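Local coordinates for protein transferrin (Manduca sexta, PDB 6WB6) that carries iron in an insect, binding a single ferric ion per molecule together with a carbonate anion, at residues A[18-23]-A[29-34]; A[295-300]-A[312-317]; A[73-78]-A[287-292]; A[41-46]-A[52-57]. One frame throughout, in Å; residues are numbered along the deposited sequence.

Contact 1 (A[18-23]-A[29-34]); sequences EQMLEV and VALECV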
loop_
_atom_site.group_PDB
_atom_site.type_symbol
_atom_site.label_atom_id
_atom_site.label_comp_id
_atom_site.label_asym_id
_atom_site.label_seq_id
_atom_site.Cartn_x
_atom_site.Cartn_y
_atom_site.Cartn_z
ATOM N N GLU A 18 -5.365 -13.601 -23.654
ATOM C CA GLU A 18 -5.793 -14.576 -24.648
ATOM C C GLU A 18 -6.826 -13.964 -25.580
ATOM O O GLU A 18 -6.702 -14.078 -26.799
ATOM C CB GLU A 18 -6.333 -15.828 -23.946
ATOM C CG GLU A 18 -5.232 -16.584 -23.165
ATOM C CD GLU A 18 -5.786 -17.579 -22.147
ATOM O OE1 GLU A 18 -7.022 -17.737 -22.063
ATOM O OE2 GLU A 18 -4.984 -18.206 -21.430
ATOM N N GLN A 19 -7.801 -13.247 -25.022
ATOM C CA GLN A 19 -8.737 -12.508 -25.859
ATOM C C GLN A 19 -7.993 -11.549 -26.769
ATOM O O GLN A 19 -8.367 -11.365 -27.935
ATOM C CB GLN A 19 -9.743 -11.744 -24.995
ATOM N N MET A 20 -6.930 -10.922 -26.248
ATOM C CA MET A 20 -6.118 -10.048 -27.084
ATOM C C MET A 20 -5.507 -10.817 -28.250
ATOM O O MET A 20 -5.446 -10.317 -29.378
ATOM C CB MET A 20 -5.019 -9.395 -26.256
ATOM C CG MET A 20 -4.131 -8.526 -27.103
ATOM S SD MET A 20 -2.884 -7.614 -26.198
ATOM C CE MET A 20 -1.544 -8.802 -26.194
ATOM N N LEU A 21 -5.026 -12.026 -27.995
ATOM C CA LEU A 21 -4.419 -12.798 -29.057
ATOM C C LEU A 21 -5.420 -13.161 -30.144
ATOM O O LEU A 21 -5.002 -13.634 -31.199
ATOM C CB LEU A 21 -3.790 -14.078 -28.503
ATOM C CG LEU A 21 -2.649 -13.985 -27.484
ATOM C CD1 LEU A 21 -2.155 -15.379 -27.167
ATOM C CD2 LEU A 21 -1.503 -13.125 -27.961
ATOM N N GLU A 22 -6.718 -12.978 -29.903
ATOM C CA GLU A 22 -7.748 -13.222 -30.905
ATOM C C GLU A 22 -8.132 -11.967 -31.679
ATOM O O GLU A 22 -8.866 -12.069 -32.661
ATOM C CB GLU A 22 -9.012 -13.787 -30.253
ATOM C CG GLU A 22 -8.764 -14.938 -29.264
ATOM C CD GLU A 22 -8.094 -16.134 -29.900
ATOM O OE1 GLU A 22 -8.005 -16.177 -31.145
ATOM O OE2 GLU A 22 -7.652 -17.031 -29.155
ATOM N N VAL A 23 -7.672 -10.793 -31.257
ATOM C CA VAL A 23 -7.926 -9.549 -31.980
ATOM C C VAL A 23 -7.335 -9.687 -33.372
ATOM O O VAL A 23 -6.127 -9.915 -33.492
ATOM C CB VAL A 23 -7.323 -8.344 -31.240
ATOM C CG1 VAL A 23 -7.195 -7.124 -32.150
ATOM C CG2 VAL A 23 -8.175 -8.022 -30.086
ATOM N N VAL A 29 2.404 -11.606 -36.949
ATOM C CA VAL A 29 3.237 -11.903 -35.791
ATOM C C VAL A 29 2.439 -12.767 -34.816
ATOM O O VAL A 29 1.290 -12.448 -34.485
ATOM C CB VAL A 29 3.716 -10.593 -35.131
ATOM C CG1 VAL A 29 4.520 -10.884 -33.909
ATOM C CG2 VAL A 29 4.558 -9.755 -36.110
ATOM N N ALA A 30 3.020 -13.888 -34.388
ATOM C CA ALA A 30 2.457 -14.704 -33.320
ATOM C C ALA A 30 2.937 -14.182 -31.969
ATOM O O ALA A 30 4.143 -14.162 -31.704
ATOM C CB ALA A 30 2.868 -16.171 -33.479
ATOM N N LEU A 31 2.001 -13.774 -31.119
ATOM C CA LEU A 31 2.286 -13.460 -29.726
ATOM C C LEU A 31 1.808 -14.596 -28.835
ATOM O O LEU A 31 0.785 -15.222 -29.106
ATOM C CB LEU A 31 1.586 -12.179 -29.290
ATOM C CG LEU A 31 2.071 -10.841 -29.838
ATOM C CD1 LEU A 31 0.907 -9.916 -29.725
ATOM C CD2 LEU A 31 3.255 -10.338 -29.061
ATOM N N GLU A 32 2.536 -14.841 -27.753
ATOM C CA GLU A 32 2.071 -15.765 -26.737
ATOM C C GLU A 32 2.064 -15.072 -25.392
ATOM O O GLU A 32 2.906 -14.218 -25.103
ATOM C CB GLU A 32 2.918 -17.038 -26.597
ATOM C CG GLU A 32 4.075 -17.162 -27.511
ATOM C CD GLU A 32 4.845 -18.474 -27.274
ATOM O OE1 GLU A 32 4.571 -19.156 -26.261
ATOM O OE2 GLU A 32 5.721 -18.828 -28.093
ATOM N N CYS A 33 1.114 -15.479 -24.573
ATOM C CA CYS A 33 0.978 -14.989 -23.215
ATOM C C CYS A 33 1.810 -15.888 -22.293
ATOM O O CYS A 33 1.638 -17.112 -22.297
ATOM C CB CYS A 33 -0.504 -14.997 -22.849
ATOM S SG CYS A 33 -1.539 -13.997 -24.021
ATOM N N VAL A 34 2.732 -15.293 -21.543
ATOM C CA VAL A 34 3.475 -15.975 -20.486
ATOM C C VAL A 34 3.012 -15.394 -19.156
ATOM O O VAL A 34 3.230 -14.202 -18.905
ATOM C CB VAL A 34 4.992 -15.804 -20.651
ATOM C CG1 VAL A 34 5.763 -16.642 -19.595
ATOM C CG2 VAL A 34 5.414 -16.145 -22.050
#

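Contact 2 (A[295-300]-A[312-317]); sequences QLADSG and LGLSEK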
loop_
_atom_site.group_PDB
_atom_site.type_symbol
_atom_site.label_atom_id
_atom_site.label_comp_id
_atom_site.label_asym_id
_atom_site.label_seq_id
_atom_site.Cartn_x
_atom_site.Cartn_y
_atom_site.Cartn_z
ATOM N N GLN A 295 -0.825 -1.935 -33.860
ATOM C CA GLN A 295 -2.133 -2.293 -34.409
ATOM C C GLN A 295 -3.127 -2.635 -33.311
ATOM O O GLN A 295 -4.295 -2.242 -33.383
ATOM C CB GLN A 295 -1.989 -3.460 -35.392
ATOM C CG GLN A 295 -1.588 -2.988 -36.758
ATOM C CD GLN A 295 -1.080 -4.095 -37.639
ATOM O OE1 GLN A 295 -1.321 -5.279 -37.373
ATOM N NE2 GLN A 295 -0.364 -3.721 -38.698
ATOM N N LEU A 296 -2.682 -3.375 -32.292
ATOM C CA LEU A 296 -3.528 -3.645 -31.139
ATOM C C LEU A 296 -3.922 -2.353 -30.436
ATOM O O LEU A 296 -5.068 -2.209 -29.983
ATOM C CB LEU A 296 -2.799 -4.580 -30.155
ATOM C CG LEU A 296 -2.546 -6.008 -30.647
ATOM C CD1 LEU A 296 -1.526 -6.760 -29.754
ATOM C CD2 LEU A 296 -3.878 -6.738 -30.683
ATOM N N ALA A 297 -2.975 -1.414 -30.313
ATOM C CA ALA A 297 -3.274 -0.126 -29.684
ATOM C C ALA A 297 -4.364 0.601 -30.449
ATOM O O ALA A 297 -5.333 1.096 -29.862
ATOM C CB ALA A 297 -2.017 0.743 -29.613
ATOM N N ASP A 298 -4.236 0.650 -31.768
ATOM C CA ASP A 298 -5.158 1.457 -32.550
ATOM C C ASP A 298 -6.525 0.802 -32.685
ATOM O O ASP A 298 -7.488 1.497 -33.010
ATOM C CB ASP A 298 -4.544 1.756 -33.918
ATOM C CG ASP A 298 -3.304 2.658 -33.818
ATOM O OD1 ASP A 298 -3.171 3.368 -32.805
ATOM O OD2 ASP A 298 -2.468 2.662 -34.751
ATOM N N SER A 299 -6.652 -0.494 -32.412
ATOM C CA SER A 299 -7.953 -1.147 -32.495
ATOM C C SER A 299 -8.641 -1.273 -31.141
ATOM O O SER A 299 -9.873 -1.327 -31.089
ATOM C CB SER A 299 -7.813 -2.531 -33.119
ATOM O OG SER A 299 -7.385 -3.449 -32.144
ATOM N N GLY A 300 -7.878 -1.334 -30.052
ATOM C CA GLY A 300 -8.448 -1.235 -28.720
ATOM C C GLY A 300 -8.785 0.172 -28.289
ATOM O O GLY A 300 -9.417 0.351 -27.239
ATOM N N LEU A 312 -1.500 -4.802 -22.217
ATOM C CA LEU A 312 -0.555 -4.029 -23.015
ATOM C C LEU A 312 0.011 -2.831 -22.272
ATOM O O LEU A 312 1.034 -2.294 -22.703
ATOM C CB LEU A 312 -1.193 -3.555 -24.320
ATOM C CG LEU A 312 -1.202 -4.543 -25.492
ATOM C CD1 LEU A 312 -1.481 -3.776 -26.789
ATOM C CD2 LEU A 312 0.083 -5.309 -25.643
ATOM N N GLY A 313 -0.575 -2.443 -21.143
ATOM C CA GLY A 313 -0.075 -1.287 -20.428
ATOM C C GLY A 313 -0.310 0.009 -21.167
ATOM O O GLY A 313 0.528 0.907 -21.096
ATOM N N LEU A 314 -1.406 0.101 -21.934
ATOM C CA LEU A 314 -1.854 1.358 -22.512
ATOM C C LEU A 314 -2.861 1.991 -21.559
ATOM O O LEU A 314 -3.196 1.424 -20.521
ATOM C CB LEU A 314 -2.508 1.148 -23.870
ATOM C CG LEU A 314 -1.708 0.352 -24.882
ATOM C CD1 LEU A 314 -2.651 -0.241 -25.891
ATOM C CD2 LEU A 314 -0.677 1.237 -25.533
ATOM N N SER A 315 -3.390 3.153 -21.938
ATOM C CA SER A 315 -4.445 3.802 -21.176
ATOM C C SER A 315 -5.311 4.585 -22.154
ATOM O O SER A 315 -4.966 4.732 -23.327
ATOM C CB SER A 315 -3.873 4.722 -20.091
ATOM O OG SER A 315 -3.357 5.922 -20.648
ATOM N N GLU A 316 -6.441 5.100 -21.662
ATOM C CA GLU A 316 -7.289 5.931 -22.516
ATOM C C GLU A 316 -6.525 7.153 -23.009
ATOM O O GLU A 316 -6.555 7.476 -24.201
ATOM C CB GLU A 316 -8.553 6.349 -21.765
ATOM N N LYS A 317 -5.786 7.805 -22.114
ATOM C CA LYS A 317 -5.065 9.026 -22.445
ATOM C C LYS A 317 -3.750 8.758 -23.159
ATOM O O LYS A 317 -3.278 9.629 -23.904
ATOM C CB LYS A 317 -4.816 9.829 -21.157
ATOM C CG LYS A 317 -6.062 10.552 -20.632
ATOM C CD LYS A 317 -6.042 10.755 -19.121
ATOM C CE LYS A 317 -5.467 12.111 -18.720
ATOM N NZ LYS A 317 -6.528 13.098 -18.316
#

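Contact 3 (A[73-78]-A[287-292]); sequences VVFQEY and APLREK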
loop_
_atom_site.group_PDB
_atom_site.type_symbol
_atom_site.label_atom_id
_atom_site.label_comp_id
_atom_site.label_asym_id
_atom_site.label_seq_id
_atom_site.Cartn_x
_atom_site.Cartn_y
_atom_site.Cartn_z
ATOM N N VAL A 73 16.155 -3.705 -23.089
ATOM C CA VAL A 73 16.123 -2.595 -24.032
ATOM C C VAL A 73 14.714 -2.036 -24.030
ATOM O O VAL A 73 13.748 -2.784 -24.198
ATOM C CB VAL A 73 16.527 -3.031 -25.455
ATOM C CG1 VAL A 73 15.584 -4.126 -25.974
ATOM C CG2 VAL A 73 16.510 -1.844 -26.390
ATOM N N VAL A 74 14.587 -0.739 -23.786
ATOM C CA VAL A 74 13.312 -0.061 -23.989
ATOM C C VAL A 74 13.184 0.220 -25.478
ATOM O O VAL A 74 13.846 1.112 -25.999
ATOM C CB VAL A 74 13.210 1.225 -23.167
ATOM C CG1 VAL A 74 11.928 1.976 -23.534
ATOM C CG2 VAL A 74 13.241 0.875 -21.666
ATOM N N PHE A 75 12.323 -0.544 -26.163
ATOM C CA PHE A 75 12.178 -0.438 -27.609
ATOM C C PHE A 75 10.861 0.194 -28.025
ATOM O O PHE A 75 10.598 0.304 -29.222
ATOM C CB PHE A 75 12.318 -1.826 -28.265
ATOM C CG PHE A 75 11.220 -2.778 -27.893
ATOM C CD1 PHE A 75 10.057 -2.838 -28.632
ATOM C CD2 PHE A 75 11.353 -3.613 -26.791
ATOM C CE1 PHE A 75 9.056 -3.704 -28.296
ATOM C CE2 PHE A 75 10.338 -4.480 -26.440
ATOM C CZ PHE A 75 9.191 -4.525 -27.204
ATOM N N GLN A 76 10.020 0.590 -27.078
ATOM C CA GLN A 76 8.714 1.147 -27.408
ATOM C C GLN A 76 8.280 2.153 -26.355
ATOM O O GLN A 76 8.342 1.860 -25.154
ATOM C CB GLN A 76 7.667 0.036 -27.516
ATOM C CG GLN A 76 6.445 0.438 -28.297
ATOM C CD GLN A 76 6.589 0.059 -29.730
ATOM O OE1 GLN A 76 5.867 -0.805 -30.229
ATOM N NE2 GLN A 76 7.550 0.674 -30.406
ATOM N N GLU A 77 7.822 3.317 -26.809
ATOM C CA GLU A 77 7.258 4.340 -25.933
ATOM C C GLU A 77 5.764 4.466 -26.184
ATOM O O GLU A 77 5.314 4.501 -27.336
ATOM C CB GLU A 77 7.922 5.704 -26.152
ATOM C CG GLU A 77 9.308 5.819 -25.584
ATOM C CD GLU A 77 9.972 7.121 -25.963
ATOM O OE1 GLU A 77 11.185 7.112 -26.206
ATOM O OE2 GLU A 77 9.273 8.152 -26.042
ATOM N N TYR A 78 5.006 4.522 -25.104
ATOM C CA TYR A 78 3.594 4.883 -25.140
ATOM C C TYR A 78 3.449 6.384 -24.900
ATOM O O TYR A 78 3.849 6.895 -23.844
ATOM C CB TYR A 78 2.824 4.108 -24.074
ATOM C CG TYR A 78 2.725 2.612 -24.293
ATOM C CD1 TYR A 78 3.032 2.043 -25.529
ATOM C CD2 TYR A 78 2.322 1.772 -23.263
ATOM C CE1 TYR A 78 2.932 0.679 -25.730
ATOM C CE2 TYR A 78 2.211 0.402 -23.455
ATOM C CZ TYR A 78 2.525 -0.138 -24.685
ATOM O OH TYR A 78 2.421 -1.497 -24.896
ATOM N N ALA A 287 11.102 -4.720 -35.798
ATOM C CA ALA A 287 10.050 -4.039 -36.554
ATOM C C ALA A 287 8.722 -4.792 -36.548
ATOM O O ALA A 287 7.677 -4.149 -36.345
ATOM C CB ALA A 287 10.529 -3.791 -37.992
ATOM N N PRO A 288 8.671 -6.111 -36.760
ATOM C CA PRO A 288 7.350 -6.770 -36.836
ATOM C C PRO A 288 6.552 -6.666 -35.547
ATOM O O PRO A 288 5.329 -6.468 -35.577
ATOM C CB PRO A 288 7.691 -8.227 -37.167
ATOM C CG PRO A 288 9.160 -8.254 -37.484
ATOM C CD PRO A 288 9.784 -7.069 -36.824
ATOM N N LEU A 289 7.220 -6.807 -34.399
ATOM C CA LEU A 289 6.536 -6.641 -33.125
ATOM C C LEU A 289 5.955 -5.239 -32.983
ATOM O O LEU A 289 4.827 -5.071 -32.508
ATOM C CB LEU A 289 7.509 -6.926 -31.978
ATOM C CG LEU A 289 6.920 -6.857 -30.578
ATOM C CD1 LEU A 289 5.756 -7.810 -30.443
ATOM C CD2 LEU A 289 7.996 -7.133 -29.534
ATOM N N ARG A 290 6.730 -4.217 -33.346
ATOM C CA ARG A 290 6.283 -2.840 -33.139
ATOM C C ARG A 290 5.015 -2.555 -33.931
ATOM O O ARG A 290 4.123 -1.815 -33.479
ATOM C CB ARG A 290 7.381 -1.871 -33.556
ATOM C CG ARG A 290 8.611 -1.852 -32.648
ATOM C CD ARG A 290 9.778 -1.119 -33.325
ATOM N NE ARG A 290 10.565 -0.323 -32.386
ATOM C CZ ARG A 290 11.779 0.155 -32.640
ATOM N NH1 ARG A 290 12.364 -0.093 -33.804
ATOM N NH2 ARG A 290 12.416 0.875 -31.719
ATOM N N GLU A 291 4.928 -3.146 -35.119
ATOM C CA GLU A 291 3.750 -3.031 -35.964
ATOM C C GLU A 291 2.565 -3.750 -35.339
ATOM O O GLU A 291 1.421 -3.287 -35.440
ATOM C CB GLU A 291 4.117 -3.588 -37.349
ATOM C CG GLU A 291 2.994 -3.897 -38.347
ATOM C CD GLU A 291 3.327 -5.161 -39.199
ATOM O OE1 GLU A 291 3.881 -6.147 -38.640
ATOM O OE2 GLU A 291 3.058 -5.169 -40.414
ATOM N N LYS A 292 2.818 -4.889 -34.700
ATOM C CA LYS A 292 1.755 -5.615 -34.018
ATOM C C LYS A 292 1.193 -4.822 -32.840
ATOM O O LYS A 292 -0.025 -4.673 -32.701
ATOM C CB LYS A 292 2.273 -6.965 -33.539
ATOM C CG LYS A 292 1.231 -7.764 -32.808
ATOM C CD LYS A 292 0.267 -8.450 -33.748
ATOM C CE LYS A 292 -0.743 -9.215 -32.941
ATOM N NZ LYS A 292 -1.788 -9.814 -33.764
#

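Contact 4 (A[41-46]-A[52-57]); sequences ECLSFV and DFVPVD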
loop_
_atom_site.group_PDB
_atom_site.type_symbol
_atom_site.label_atom_id
_atom_site.label_comp_id
_atom_site.label_asym_id
_atom_site.label_seq_id
_atom_site.Cartn_x
_atom_site.Cartn_y
_atom_site.Cartn_z
ATOM N N GLU A 41 8.113 -9.882 -11.289
ATOM C CA GLU A 41 8.549 -11.179 -11.802
ATOM C C GLU A 41 8.717 -11.170 -13.321
ATOM O O GLU A 41 9.642 -11.803 -13.846
ATOM C CB GLU A 41 7.571 -12.286 -11.415
ATOM C CG GLU A 41 8.084 -13.644 -11.904
ATOM C CD GLU A 41 7.409 -14.838 -11.264
ATOM O OE1 GLU A 41 8.138 -15.618 -10.608
ATOM O OE2 GLU A 41 6.174 -14.986 -11.419
ATOM N N CYS A 42 7.816 -10.482 -14.046
ATOM C CA CYS A 42 7.887 -10.477 -15.510
ATOM C C CYS A 42 9.257 -10.040 -15.988
ATOM O O CYS A 42 9.802 -10.614 -16.938
ATOM C CB CYS A 42 6.816 -9.552 -16.118
ATOM S SG CYS A 42 5.210 -10.306 -16.301
ATOM N N LEU A 43 9.831 -9.016 -15.347
ATOM C CA LEU A 43 11.143 -8.537 -15.772
ATOM C C LEU A 43 12.185 -9.646 -15.652
ATOM O O LEU A 43 13.070 -9.767 -16.507
ATOM C CB LEU A 43 11.557 -7.300 -14.963
ATOM C CG LEU A 43 10.604 -6.101 -15.124
ATOM C CD1 LEU A 43 10.892 -5.027 -14.083
ATOM C CD2 LEU A 43 10.620 -5.511 -16.551
ATOM N N SER A 44 12.093 -10.463 -14.592
ATOM C CA SER A 44 13.001 -11.594 -14.439
ATOM C C SER A 44 12.829 -12.579 -15.592
ATOM O O SER A 44 13.812 -13.023 -16.193
ATOM C CB SER A 44 12.759 -12.295 -13.100
ATOM O OG SER A 44 13.351 -11.581 -12.032
ATOM N N PHE A 45 11.574 -12.899 -15.926
ATOM C CA PHE A 45 11.302 -13.794 -17.043
ATOM C C PHE A 45 11.776 -13.208 -18.356
ATOM O O PHE A 45 12.125 -13.959 -19.272
ATOM C CB PHE A 45 9.812 -14.095 -17.155
ATOM C CG PHE A 45 9.274 -14.967 -16.073
ATOM C CD1 PHE A 45 10.114 -15.547 -15.122
ATOM C CD2 PHE A 45 7.918 -15.234 -16.019
ATOM C CE1 PHE A 45 9.598 -16.363 -14.142
ATOM C CE2 PHE A 45 7.395 -16.038 -15.040
ATOM C CZ PHE A 45 8.246 -16.610 -14.089
ATOM N N VAL A 46 11.765 -11.881 -18.490
ATOM C CA VAL A 46 12.255 -11.284 -19.724
ATOM C C VAL A 46 13.758 -11.435 -19.800
ATOM O O VAL A 46 14.308 -11.829 -20.829
ATOM C CB VAL A 46 11.848 -9.804 -19.845
ATOM C CG1 VAL A 46 12.541 -9.165 -21.078
ATOM C CG2 VAL A 46 10.345 -9.674 -19.948
ATOM N N ASP A 52 9.598 -12.349 -23.850
ATOM C CA ASP A 52 10.396 -11.486 -24.698
ATOM C C ASP A 52 10.194 -10.013 -24.396
ATOM O O ASP A 52 11.118 -9.232 -24.617
ATOM C CB ASP A 52 10.081 -11.749 -26.178
ATOM C CG ASP A 52 10.370 -13.202 -26.575
ATOM O OD1 ASP A 52 11.498 -13.662 -26.322
ATOM O OD2 ASP A 52 9.476 -13.867 -27.117
ATOM N N PHE A 53 9.033 -9.623 -23.868
ATOM C CA PHE A 53 8.796 -8.224 -23.543
ATOM C C PHE A 53 7.626 -8.104 -22.585
ATOM O O PHE A 53 6.830 -9.036 -22.393
ATOM C CB PHE A 53 8.527 -7.393 -24.798
ATOM C CG PHE A 53 7.199 -7.707 -25.466
ATOM C CD1 PHE A 53 6.925 -8.980 -25.948
ATOM C CD2 PHE A 53 6.236 -6.702 -25.627
ATOM C CE1 PHE A 53 5.699 -9.264 -26.585
ATOM C CE2 PHE A 53 5.023 -6.949 -26.254
ATOM C CZ PHE A 53 4.730 -8.217 -26.732
ATOM N N VAL A 54 7.517 -6.910 -22.015
ATOM C CA VAL A 54 6.518 -6.608 -21.005
ATOM C C VAL A 54 6.345 -5.094 -20.932
ATOM O O VAL A 54 7.313 -4.348 -21.123
ATOM C CB VAL A 54 6.932 -7.203 -19.650
ATOM C CG1 VAL A 54 8.214 -6.513 -19.145
ATOM C CG2 VAL A 54 5.796 -7.102 -18.661
ATOM N N PRO A 55 5.135 -4.603 -20.692
ATOM C CA PRO A 55 4.950 -3.167 -20.465
ATOM C C PRO A 55 5.535 -2.726 -19.127
ATOM O O PRO A 55 5.466 -3.442 -18.128
ATOM C CB PRO A 55 3.423 -3.010 -20.488
ATOM C CG PRO A 55 2.927 -4.365 -20.056
ATOM C CD PRO A 55 3.848 -5.320 -20.717
ATOM N N VAL A 56 6.094 -1.525 -19.108
ATOM C CA VAL A 56 6.802 -1.012 -17.943
ATOM C C VAL A 56 6.470 0.464 -17.761
ATOM O O VAL A 56 6.413 1.222 -18.735
ATOM C CB VAL A 56 8.330 -1.187 -18.089
ATOM C CG1 VAL A 56 8.778 -2.639 -17.816
ATOM C CG2 VAL A 56 8.760 -0.737 -19.460
ATOM N N ASP A 57 6.267 0.874 -16.510
ATOM C CA ASP A 57 6.442 2.267 -16.155
ATOM C C ASP A 57 7.937 2.554 -16.012
ATOM O O ASP A 57 8.737 1.628 -15.879
ATOM C CB ASP A 57 5.714 2.594 -14.850
ATOM C CG ASP A 57 4.215 2.297 -14.900
ATOM O OD1 ASP A 57 3.558 2.471 -15.958
ATOM O OD2 ASP A 57 3.684 1.906 -13.849
#

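Contact 1 (A[18-23]-A[29-34])
Leu21 and Cys33 contribute heavily to the packing, Leu21 spreading its two methyls against Leu31 and Cys33 of the neighbouring strand. CD2 lies over the start of the Leu31 side chain, 3.5 Å from Leu31 CB, which is tight for two carbons, and it also rests 3.3 Å from Leu31 O. The other methyl, Leu21 CD1, lies between Cys33 SG and Leu31 O, 3.5 Å from each, and the branch point Leu21 CG sits only slightly farther from the sulfur. CG beside the backbone N, anti to the carbonyl carbon (chi1 -62°), puts the fork at the strand. Met20 adds a looser touch at the end of its chain, where CE comes to 4.4 Å from Leu31 CD1.

The two segments belong to a beta-alpha-beta unit in which helix 14-21 connects the parallel, adjoining strands 5-10 and 31-36. Backbone hydrogen bonds run from segment 29-34 to Tyr5, Leu7 and Val9 of strand 5-10, and no hydrogen bond spans the present contact.

The covalent tie is the disulfide from Cys33 to Cys17, one residue ahead of Glu18 on the helix. It links the helix covalently to the strand, and would keep SG close to Leu21; Glu18 N also lies 3.9 Å from this sulfur.

Contact 2 (A[295-300]-A[312-317])
Two leucine methyls from the 312-317 loop press against two successive residues of the helix. Leu312 CD1 meets Leu296 at the root of its side chain, 3.7 Å from CB. One residue along the helix, Leu314 CD1 sits against Ala297, 3.8 Å from CA and 3.9 Å from CB, and so reaches the helix backbone past a side chain that is a single methyl. In Leu314, CG stands beside the backbone N, anti to the carbonyl carbon (chi1 -52°), which carries CD1 across to Ala297.

Gly313 separates the two and is the first residue to leave helical geometry after helix 306-311. Its positive phi, 69°, turns the chain there, yet both leucines still direct CB toward segment 295-300. A backbone hydrogen bond between Leu314 and Phe308 ties the turn back to the helix that precedes it, and the Leu314 side chain also packs on Phe308. Trp307 of the same helix touches both Leu296 and Leu312, as does Met20 of helix 14-21.

In the last residues of segment 295-300, Gly300 N bonds to Leu296 O at 2.9 Å; the hydroxyl of Ser299 adds a weak bond to that same carbonyl oxygen.

Every touching residue is buried, and no hydrogen bond joins the two segments. Their cohesion is therefore hydrophobic, set by the fit of methyl groups, and the turn at Gly313 probably sets how the two leucines are presented.

Contact 3 (A[73-78]-A[287-292])
The guanidinium of Arg290 meets Phe75 O with its edge, in its own plane. NE and NH2 both donate to that one oxygen, at 3.2 Å from Arg290 NE and 3.1 Å from Arg290 NH2, a side-on grip made of two bent bonds; NE lies in the carbonyl plane, whereas NH2 is tilted from it. Gln76 NE2 is also at the guanidinium edge, with the amide turned only 17° from the guanidinium plane. The Phe75 ring has Arg290 CG at its edge, and Leu289 CD2 approaches obliquely, 3.7 Å from Phe75 CZ. Phe75 CG falls between its backbone N and carbonyl carbon (chi1 65°), an arrangement that directs the ring at the helix.

Helix 286-300 here packs on an inner strand of the antiparallel sheet 53-56, 275-279, 72-79 and 320-327. The axes of the segments 73-78 and 287-292 run 25° apart, 9.7 Å at closest approach.

Gln76 folds against the aliphatic part of the arginine: NE2 is 3.5 Å from Arg290 CG, while its own hydrogen bond goes to Asp323 OD1 on strand 320-327. Gln76 OE1, buried by the helix at 3.6 Å from Arg290 CA, has no polar partner in the model.

Contact 4 (A[41-46]-A[52-57])
Helix 39-47 turns back into strand 53-56, which pairs with strand 275-279 in an antiparallel sheet, and the helix covers one face of that strand. The axes of segments 41-46 and 53-56 run roughly antiparallel, at 146°, 8.2 Å apart.

Val54 is the hub, with its two methyls serving different partners. CG1, placed between the backbone N and the carbonyl carbon (chi1 65°), meets Leu43 CD2 at 3.7 Å and Val46 CG2 at 3.9 Å. CG2 faces Cys42 and touches CB at 3.7 Å. Leu43 crosses Val54 at about a right angle and also bridges to the next inward-facing strand residue, with CD2 3.6 Å from Val56 CG1. At the other end Val46 CG1 rests 3.8 Å from Asp52 O.

Cys42 is disulfide-bonded to Cys8 of strand 5-10, whose backbone also pairs with Phe53. Just past the strand, Asp57 occupies the N-cap position of helix 58-65 without a side-chain capping bond. It is predicted to bind iron, but here its carboxylate is salt-bridged to Arg376 and hydrogen-bonded to Gln274.

All the touching residues are buried and no hydrogen bond crosses. The helix is thus held by branched aliphatic packing, backed by one covalent link to strand 5-10.

How the contacts relate
The four contacts touch one another in one lobe, contact 1 at its surface and the others buried, their centres 13 to 18 Å apart. Met20 joins contacts 1 and 2, its SD lying 3.6 Å from Leu312 CG. Helix 286-300 serves contacts 2 and 3, which are also linked by a probable hydrogen bond of 2.7 Å between Tyr78 OH and Leu312 O. Phe53 of contact 4 reaches two others: its CZ is 3.5 Å from Leu31 CD2 of contact 1, and its CB 3.8 Å from Phe75 CZ of contact 3. Iron and carbonate are held by other parts of the chain, notably Tyr90 and Tyr204. The predicted ligand Asp57 ends contact 4, and its side chain is about 10 Å from that of Leu314 in contact 2.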